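Local coordinates for ferripyochelin binding protein (PDB 1V3W) that binds zinc and calcium and is probably a trimeric gamma-class carbonic anhydrase that interconverts carbon dioxide and bicarbonate, at residues P11-S16 and V29-K34. Sequence-based numbering, arbitrary orientation.
Sequences PRIHPS and VVLEEK
Two successive coils of a parallel beta-helix meet where strand 12-13 pairs with strand 29-31 and the turns that follow them stack. The strands run parallel. Arg-12 N donates to Val-29 O (2.8 Å), Leu-31 N to Arg-12 O, and His-14 N to Leu-31 O. Side chains of like position line up: Ile-13 CG1 lies 4.0 Å from Leu-31 CD1, and the two side chains lie alongside each other and point the same way. Arg-12 and Val-30 occupy the other face of the sheet.

Past the strands, the contact rests on the His-14 imidazole. With CG anti to the backbone N (chi1 -168°), the ring lies against Glu-33. Glu-33 CB sits over the ring centre, 3.5 Å from the centroid, in a CH-pi contact. Pro-15 CD covers the opposite face near the rim. The ring is further fixed by Ser-16 N, which donates to His-14 ND1 (3.1 Å) from somewhat outside the ring plane. The Glu-33 carboxylate is nearly parallel to the imidazole, with 8° between the planes. Its OE2 forms a salt bridge with Lys-34 NZ.

Beyond the last strand pair, Ser-16 OG accepts from Lys-34 N (2.8 Å). This backbone-to-side-chain bond links the two turns where the strand pairing has ended.

Strand 49-52 continues the sheet beyond strand 29-31, and Leu-43 packs on Val-29 and Leu-31. Strand 12-13 is the outermost strand of this sheet within the chain. Such in-register stacking of equivalent strands and turns is characteristic of the left-handed parallel beta-helix of hexapeptide-repeat proteins, the fold of gamma-class carbonic anhydrases.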
loop_
_atom_site.group_PDB
_atom_site.type_symbol
_atom_site.label_atom_id
_atom_site.label_comp_id
_atom_site.label_asym_id
_atom_site.label_seq_id
_atom_site.Cartn_x
_atom_site.Cartn_y
_atom_site.Cartn_z
ATOM N N PRO A 11 14.756 -15.459 -10.146
ATOM C CA PRO A 11 15.181 -14.960 -8.834
ATOM C C PRO A 11 16.182 -15.920 -8.172
ATOM O O PRO A 11 16.082 -17.136 -8.345
ATOM C CB PRO A 11 13.866 -14.894 -8.062
ATOM C CG PRO A 11 12.879 -14.517 -9.135
ATOM C CD PRO A 11 13.289 -15.421 -10.283
ATOM N N ARG A 12 17.161 -15.378 -7.451
ATOM C CA ARG A 12 18.119 -16.222 -6.735
ATOM C C ARG A 12 17.703 -16.113 -5.281
ATOM O O ARG A 12 17.933 -15.092 -4.629
ATOM C CB ARG A 12 19.565 -15.743 -6.882
ATOM C CG ARG A 12 20.552 -16.758 -6.286
ATOM C CD ARG A 12 21.975 -16.236 -6.214
ATOM N NE ARG A 12 22.935 -17.260 -5.796
ATOM C CZ ARG A 12 24.109 -16.983 -5.240
ATOM N NH1 ARG A 12 24.452 -15.721 -5.035
ATOM N NH2 ARG A 12 24.945 -17.955 -4.900
ATOM N N ILE A 13 17.088 -17.175 -4.780
ATOM C CA ILE A 13 16.579 -17.191 -3.419
ATOM C C ILE A 13 17.254 -18.229 -2.531
ATOM O O ILE A 13 17.241 -19.422 -2.832
ATOM C CB ILE A 13 15.062 -17.448 -3.446
ATOM C CG1 ILE A 13 14.382 -16.375 -4.300
ATOM C CG2 ILE A 13 14.499 -17.451 -2.035
ATOM C CD1 ILE A 13 12.912 -16.626 -4.555
ATOM N N HIS A 14 17.831 -17.764 -1.427
ATOM C CA HIS A 14 18.507 -18.657 -0.494
ATOM C C HIS A 14 17.485 -19.618 0.098
ATOM O O HIS A 14 16.358 -19.231 0.405
ATOM C CB HIS A 14 19.183 -17.841 0.609
ATOM C CG HIS A 14 20.130 -18.635 1.454
ATOM N ND1 HIS A 14 19.709 -19.457 2.476
ATOM C CD2 HIS A 14 21.479 -18.746 1.414
ATOM C CE1 HIS A 14 20.757 -20.038 3.030
ATOM N NE2 HIS A 14 21.845 -19.625 2.403
ATOM N N PRO A 15 17.862 -20.895 0.259
ATOM C CA PRO A 15 16.958 -21.908 0.814
ATOM C C PRO A 15 16.296 -21.539 2.143
ATOM O O PRO A 15 15.177 -21.966 2.421
ATOM C CB PRO A 15 17.860 -23.135 0.943
ATOM C CG PRO A 15 18.821 -22.963 -0.187
ATOM C CD PRO A 15 19.159 -21.492 -0.107
ATOM N N SER A 16 16.983 -20.745 2.958
ATOM C CA SER A 16 16.454 -20.357 4.264
ATOM C C SER A 16 15.479 -19.187 4.226
ATOM O O SER A 16 14.813 -18.904 5.219
ATOM C CB SER A 16 17.600 -20.004 5.213
ATOM O OG SER A 16 18.234 -18.802 4.809
ATOM N N VAL A 29 15.984 -10.692 -8.959
ATOM C CA VAL A 29 15.864 -10.442 -7.534
ATOM C C VAL A 29 16.736 -11.435 -6.786
ATOM O O VAL A 29 16.734 -12.628 -7.094
ATOM C CB VAL A 29 14.404 -10.610 -7.056
ATOM C CG1 VAL A 29 14.317 -10.395 -5.550
ATOM C CG2 VAL A 29 13.505 -9.630 -7.786
ATOM N N VAL A 30 17.498 -10.935 -5.819
ATOM C CA VAL A 30 18.356 -11.784 -5.010
ATOM C C VAL A 30 17.916 -11.657 -3.557
ATOM O O VAL A 30 17.844 -10.551 -3.022
ATOM C CB VAL A 30 19.841 -11.365 -5.111
ATOM C CG1 VAL A 30 20.691 -12.268 -4.230
ATOM C CG2 VAL A 30 20.313 -11.430 -6.558
ATOM N N LEU A 31 17.597 -12.783 -2.927
ATOM C CA LEU A 31 17.187 -12.786 -1.525
ATOM C C LEU A 31 18.191 -13.666 -0.784
ATOM O O LEU A 31 18.212 -14.883 -0.974
ATOM C CB LEU A 31 15.764 -13.364 -1.394
ATOM C CG LEU A 31 14.642 -12.639 -2.156
ATOM C CD1 LEU A 31 13.312 -13.354 -1.946
ATOM C CD2 LEU A 31 14.553 -11.198 -1.682
ATOM N N GLU A 32 18.991 -13.068 0.103
ATOM C CA GLU A 32 19.976 -13.851 0.841
ATOM C C GLU A 32 19.402 -14.648 1.985
ATOM O O GLU A 32 18.187 -14.711 2.217
ATOM C CB GLU A 32 21.099 -12.960 1.404
ATOM C CG GLU A 32 22.439 -13.034 0.643
ATOM C CD GLU A 32 23.354 -14.196 1.057
ATOM O OE1 GLU A 32 22.867 -15.201 1.616
ATOM O OE2 GLU A 32 24.576 -14.102 0.801
ATOM N N GLU A 33 20.324 -15.288 2.688
ATOM C CA GLU A 33 19.981 -16.067 3.866
ATOM C C GLU A 33 19.181 -15.344 4.945
ATOM O O GLU A 33 19.459 -14.193 5.274
ATOM C CB GLU A 33 21.286 -16.632 4.440
ATOM C CG GLU A 33 21.206 -17.324 5.782
ATOM C CD GLU A 33 22.533 -17.962 6.152
ATOM O OE1 GLU A 33 23.575 -17.522 5.616
ATOM O OE2 GLU A 33 22.536 -18.896 6.980
ATOM N N LYS A 34 18.174 -16.044 5.465
ATOM C CA LYS A 34 17.310 -15.550 6.528
ATOM C C LYS A 34 16.518 -14.286 6.218
ATOM O O LYS A 34 16.138 -13.542 7.124
ATOM C CB LYS A 34 18.124 -15.377 7.815
ATOM C CG LYS A 34 18.639 -16.704 8.364
ATOM C CD LYS A 34 19.542 -16.517 9.571
ATOM C CE LYS A 34 19.979 -17.860 10.140
ATOM N NZ LYS A 34 20.730 -18.672 9.145
#